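Local atomic coordinates of hypothetical protein ST1444 (Sulfolobus tokodaii, PDB entry 2EO0), a protein that probably resolves Holliday junctions during genetic recombination, nicking opposing strands of four-way DNA junctions in a magnesium-dependent reaction. Residues M98-I102 and V122-L128; K50-I55 and V135-I139. All coordinates share one frame; numbering follows the deposited sequence.

Overall arrangement
Both contacts join the five-stranded mixed sheet of the resolvase to the C-terminal part of the chain, and along the sequence contact 1 is nested inside the loop that contact 2 closes. Their centres lie about 19 Å apart. Contact 1 adds the linker between helices 119-123 and 128-143 to strand 98-103, an outermost strand of that sheet, by paired backbone hydrogen bonds and an arginine reaching over the end of the short helix to backbone carbonyls. Contact 2 sets helix 128-143 itself against the hairpin 50-55 chiefly through side chains, with a lysine-glutamate salt bridge at one edge. Each is partly buried: F101, I102 and V122 in contact 1 and V53, I55, V135 and I139 in contact 2 are buried, while charged groups occupy their more exposed margins.

Contact 1: M98-I102 and V122-L128; sequences MLRFI and VEKGMEL
F101 and M126 pair their backbones as a single antiparallel, hydrogen-bonded bridge. F101 N donates a hydrogen bond to M126 O at 3.0 Å, and M126 N returns one to F101 O at 3.1 Å. The R100 side chain rises from beside this bridge over V122 and the turn that follows it. R100 CB lies 3.7 Å from V122 CG1, and CB, CG and CD all pass close to V122 O. A bend at chi2 (-76°) then turns the chain; NE and CZ pass E123 O, R100 CZ at 3.3 Å from it, and the guanidinium lies with E123 O over one face and E127 CG over the opposite one. R100 NH1 is also close to E123 O, but at a poor angle for a bond; it makes a weak hydrogen bond to G125 O, 3.5 Å away at the group's edge. The E127 carboxylate is stacked on the guanidinium, 18° between planes, but OE2 lies well out of the guanidinium plane with no N-H pointing at it, so any attraction is probably of charge alone. Arginine suits this place because its methylenes pack on the valine while its flat cation meets the carbonyls of the helix end and the turn after it. In this nuclease of the PDDEXK fold, strand 98-103 is an outermost strand of the central sheet, and the linker from helix 119-123 to helix 128-143 runs along it. G125 sits there without a side chain: a CB would clash with I102 CG2. F101, buried, has its CB 4.0 Å from M126 CG, and F101 CE2 comes within 4.2 Å of L128 CD1. The F101 side chain also touches I18 and L131, so a large apolar residue fits between two helices.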
loop_
_atom_site.group_PDB
_atom_site.type_symbol
_atom_site.label_atom_id
_atom_site.label_comp_id
_atom_site.label_asym_id
_atom_site.label_seq_id
_atom_site.Cartn_x
_atom_site.Cartn_y
_atom_site.Cartn_z
ATOM N N MET A 98 -18.668 7.064 18.451
ATOM C CA MET A 98 -17.233 6.789 18.517
ATOM C C MET A 98 -16.672 5.944 17.362
ATOM O O MET A 98 -17.406 5.199 16.680
ATOM C CB MET A 98 -16.876 6.137 19.869
ATOM C CG MET A 98 -17.465 4.744 20.083
ATOM S SD MET A 98 -16.811 3.927 21.583
ATOM C CE MET A 98 -17.866 4.672 22.823
ATOM N N LEU A 99 -15.361 6.101 17.157
ATOM C CA LEU A 99 -14.593 5.408 16.131
ATOM C C LEU A 99 -13.523 4.552 16.794
ATOM O O LEU A 99 -12.705 5.046 17.576
ATOM C CB LEU A 99 -13.930 6.420 15.209
ATOM C CG LEU A 99 -12.910 5.912 14.180
ATOM C CD1 LEU A 99 -13.594 5.059 13.066
ATOM C CD2 LEU A 99 -12.211 7.147 13.592
ATOM N N ARG A 100 -13.512 3.269 16.464
ATOM C CA ARG A 100 -12.547 2.353 17.048
ATOM C C ARG A 100 -11.860 1.447 16.028
ATOM O O ARG A 100 -12.376 1.216 14.934
ATOM C CB ARG A 100 -13.238 1.486 18.086
ATOM C CG ARG A 100 -13.904 2.273 19.153
ATOM C CD ARG A 100 -12.908 2.812 20.118
ATOM N NE ARG A 100 -13.515 3.931 20.818
ATOM C CZ ARG A 100 -13.179 4.326 22.033
ATOM N NH1 ARG A 100 -12.216 3.683 22.691
ATOM N NH2 ARG A 100 -13.833 5.341 22.595
ATOM N N PHE A 101 -10.713 0.918 16.436
ATOM C CA PHE A 101 -9.895 0.037 15.619
ATOM C C PHE A 101 -9.358 -1.105 16.446
ATOM O O PHE A 101 -8.819 -0.884 17.516
ATOM C CB PHE A 101 -8.676 0.807 15.088
ATOM C CG PHE A 101 -9.028 2.015 14.296
ATOM C CD1 PHE A 101 -9.254 1.917 12.934
ATOM C CD2 PHE A 101 -9.183 3.252 14.924
ATOM C CE1 PHE A 101 -9.635 3.050 12.199
ATOM C CE2 PHE A 101 -9.562 4.379 14.211
ATOM C CZ PHE A 101 -9.789 4.282 12.848
ATOM N N ILE A 102 -9.479 -2.320 15.942
ATOM C CA ILE A 102 -8.906 -3.476 16.621
ATOM C C ILE A 102 -8.141 -4.258 15.560
ATOM O O ILE A 102 -8.342 -4.038 14.360
ATOM C CB ILE A 102 -9.987 -4.396 17.200
ATOM C CG1 ILE A 102 -11.031 -4.677 16.125
ATOM C CG2 ILE A 102 -10.614 -3.760 18.442
ATOM C CD1 ILE A 102 -11.980 -5.788 16.489
ATOM N N VAL A 122 -14.704 -3.789 20.806
ATOM C CA VAL A 122 -14.503 -2.655 19.922
ATOM C C VAL A 122 -14.529 -1.347 20.715
ATOM O O VAL A 122 -13.717 -0.448 20.491
ATOM C CB VAL A 122 -15.610 -2.654 18.842
ATOM C CG1 VAL A 122 -15.587 -1.366 18.028
ATOM C CG2 VAL A 122 -15.436 -3.879 17.950
ATOM N N GLU A 123 -15.458 -1.239 21.653
ATOM C CA GLU A 123 -15.550 -0.016 22.432
ATOM C C GLU A 123 -14.258 0.214 23.187
ATOM O O GLU A 123 -13.818 1.349 23.344
ATOM C CB GLU A 123 -16.706 -0.091 23.421
ATOM C CG GLU A 123 -18.040 -0.378 22.792
ATOM C CD GLU A 123 -19.166 -0.231 23.776
ATOM O OE1 GLU A 123 -19.042 -0.754 24.907
ATOM O OE2 GLU A 123 -20.173 0.402 23.411
ATOM N N LYS A 124 -13.655 -0.877 23.647
ATOM C CA LYS A 124 -12.413 -0.809 24.404
ATOM C C LYS A 124 -11.213 -0.863 23.456
ATOM O O LYS A 124 -10.060 -0.917 23.888
ATOM C CB LYS A 124 -12.366 -1.963 25.412
ATOM C CG LYS A 124 -11.072 -2.088 26.207
ATOM C CD LYS A 124 -10.916 -3.517 26.710
ATOM C CE LYS A 124 -9.618 -3.728 27.485
ATOM N NZ LYS A 124 -9.473 -5.167 27.873
ATOM N N GLY A 125 -11.491 -0.837 22.157
ATOM C CA GLY A 125 -10.427 -0.871 21.173
ATOM C C GLY A 125 -9.654 0.433 21.190
ATOM O O GLY A 125 -9.838 1.250 22.087
ATOM N N MET A 126 -8.799 0.651 20.201
ATOM C CA MET A 126 -8.026 1.882 20.190
ATOM C C MET A 126 -8.612 2.961 19.309
ATOM O O MET A 126 -9.410 2.691 18.418
ATOM C CB MET A 126 -6.572 1.598 19.792
ATOM C CG MET A 126 -6.324 1.240 18.354
ATOM S SD MET A 126 -4.956 0.023 18.233
ATOM C CE MET A 126 -3.526 1.008 18.133
ATOM N N GLU A 127 -8.249 4.203 19.601
ATOM C CA GLU A 127 -8.707 5.318 18.793
ATOM C C GLU A 127 -7.641 5.573 17.763
ATOM O O GLU A 127 -6.588 4.944 17.790
ATOM C CB GLU A 127 -8.919 6.561 19.631
ATOM C CG GLU A 127 -9.938 6.368 20.717
ATOM C CD GLU A 127 -10.345 7.680 21.321
ATOM O OE1 GLU A 127 -10.978 8.490 20.593
ATOM O OE2 GLU A 127 -10.023 7.899 22.514
ATOM N N LEU A 128 -7.922 6.476 16.841
ATOM C CA LEU A 128 -6.985 6.783 15.779
ATOM C C LEU A 128 -5.595 7.074 16.333
ATOM O O LEU A 128 -4.600 6.475 15.912
ATOM C CB LEU A 128 -7.507 7.972 14.977
ATOM C CG LEU A 128 -6.958 8.210 13.564
ATOM C CD1 LEU A 128 -6.539 6.914 12.892
ATOM C CD2 LEU A 128 -8.037 8.887 12.774
#

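Contact 2: K50-I55 and V135-I139; sequences KSGVII and VESKI
V53 and I139 meet where a beta hairpin of the central sheet packs against helix 128-143, V53 CG2 lying 4.0 Å from I139 CG1 as the two side chains cross obliquely. Strand 53-55 and helical residues 135-139 run nearly antiparallel (154°), their axes 9.4 Å apart at closest. Farther along the strand, I55 and V135 meet tip to tip, I55 CD1 to V135 CG2 at 3.7 Å; branched aliphatic residues suit this buried seam, and F27 touches both. K50 crosses I139 at about a right angle, K50 CG to I139 CD1 4.0 Å, and its fully extended chain, CG anti to the backbone N (chi1 -177°), carries the amine past the isoleucine to E136. A methionine here would probably leave the E136 carboxylate without its cationic mate and K25 O without its donor. A type I' turn from K50 to V53 positions these residues, and G52 takes backbone angles at which a CB would be jammed against the preceding carbonyl oxygen. From the helix, K138 reaches out to a salt bridge with E88. The amine of K50 is also bound by K25 O, while K50 NZ meets E136 OE2 nearly along the C-O axis, NZ to OE2 2.8 Å.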
loop_
_atom_site.group_PDB
_atom_site.type_symbol
_atom_site.label_atom_id
_atom_site.label_comp_id
_atom_site.label_asym_id
_atom_site.label_seq_id
_atom_site.Cartn_x
_atom_site.Cartn_y
_atom_site.Cartn_z
ATOM N N LYS A 50 3.889 4.057 5.641
ATOM C CA LYS A 50 4.737 5.021 6.277
ATOM C C LYS A 50 6.023 4.364 6.725
ATOM O O LYS A 50 6.006 3.398 7.491
ATOM C CB LYS A 50 4.047 5.673 7.486
ATOM C CG LYS A 50 4.928 6.762 8.126
ATOM C CD LYS A 50 4.239 7.528 9.266
ATOM C CE LYS A 50 5.191 8.602 9.831
ATOM N NZ LYS A 50 4.560 9.472 10.875
ATOM N N SER A 51 7.136 4.886 6.227
ATOM C CA SER A 51 8.446 4.378 6.609
ATOM C C SER A 51 8.624 2.865 6.456
ATOM O O SER A 51 9.251 2.231 7.274
ATOM C CB SER A 51 8.722 4.796 8.057
ATOM O OG SER A 51 8.355 6.167 8.271
ATOM N N GLY A 52 8.101 2.277 5.387
ATOM C CA GLY A 52 8.265 0.847 5.238
ATOM C C GLY A 52 7.223 -0.014 5.954
ATOM O O GLY A 52 7.230 -1.240 5.773
ATOM N N VAL A 53 6.347 0.576 6.775
ATOM C CA VAL A 53 5.316 -0.228 7.441
ATOM C C VAL A 53 3.992 -0.108 6.678
ATOM O O VAL A 53 3.602 0.972 6.228
ATOM C CB VAL A 53 5.128 0.176 8.938
ATOM C CG1 VAL A 53 3.903 -0.535 9.541
ATOM C CG2 VAL A 53 6.366 -0.216 9.735
ATOM N N ILE A 54 3.325 -1.238 6.508
ATOM C CA ILE A 54 2.068 -1.316 5.768
ATOM C C ILE A 54 0.897 -1.535 6.707
ATOM O O ILE A 54 0.888 -2.518 7.464
ATOM C CB ILE A 54 2.056 -2.547 4.806
ATOM C CG1 ILE A 54 3.249 -2.513 3.841
ATOM C CG2 ILE A 54 0.731 -2.623 4.060
ATOM C CD1 ILE A 54 3.425 -3.871 3.058
ATOM N N ILE A 55 -0.091 -0.647 6.676
ATOM C CA ILE A 55 -1.263 -0.870 7.512
ATOM C C ILE A 55 -2.530 -0.858 6.669
ATOM O O ILE A 55 -2.801 0.064 5.883
ATOM C CB ILE A 55 -1.361 0.127 8.696
ATOM C CG1 ILE A 55 -1.380 1.554 8.185
ATOM C CG2 ILE A 55 -0.139 -0.061 9.649
ATOM C CD1 ILE A 55 -1.486 2.570 9.310
ATOM N N VAL A 135 1.409 2.228 15.308
ATOM C CA VAL A 135 2.128 2.177 14.051
ATOM C C VAL A 135 3.541 2.739 14.229
ATOM O O VAL A 135 4.495 2.172 13.717
ATOM C CB VAL A 135 1.405 2.977 12.937
ATOM C CG1 VAL A 135 2.225 2.925 11.661
ATOM C CG2 VAL A 135 0.015 2.395 12.685
ATOM N N GLU A 136 3.664 3.845 14.957
ATOM C CA GLU A 136 4.969 4.450 15.202
ATOM C C GLU A 136 5.943 3.515 15.898
ATOM O O GLU A 136 7.132 3.513 15.569
ATOM C CB GLU A 136 4.843 5.717 16.048
ATOM C CG GLU A 136 4.334 6.930 15.296
ATOM C CD GLU A 136 5.131 7.182 14.025
ATOM O OE1 GLU A 136 6.338 6.840 14.011
ATOM O OE2 GLU A 136 4.554 7.728 13.057
ATOM N N SER A 137 5.450 2.725 16.852
ATOM C CA SER A 137 6.309 1.808 17.581
ATOM C C SER A 137 6.780 0.673 16.689
ATOM O O SER A 137 7.807 0.051 16.962
ATOM C CB SER A 137 5.597 1.250 18.826
ATOM O OG SER A 137 4.684 0.209 18.508
ATOM N N LYS A 138 6.032 0.406 15.619
ATOM C CA LYS A 138 6.405 -0.647 14.678
ATOM C C LYS A 138 7.469 -0.131 13.734
ATOM O O LYS A 138 8.287 -0.894 13.219
ATOM C CB LYS A 138 5.181 -1.149 13.904
ATOM C CG LYS A 138 4.343 -2.131 14.729
ATOM C CD LYS A 138 3.441 -2.993 13.850
ATOM C CE LYS A 138 4.248 -3.816 12.819
ATOM N NZ LYS A 138 3.376 -4.604 11.895
ATOM N N ILE A 139 7.453 1.177 13.509
ATOM C CA ILE A 139 8.456 1.810 12.680
ATOM C C ILE A 139 9.746 1.746 13.463
ATOM O O ILE A 139 10.777 1.335 12.947
ATOM C CB ILE A 139 8.127 3.271 12.427
ATOM C CG1 ILE A 139 6.924 3.354 11.476
ATOM C CG2 ILE A 139 9.374 4.001 11.908
ATOM C CD1 ILE A 139 6.428 4.750 11.204
#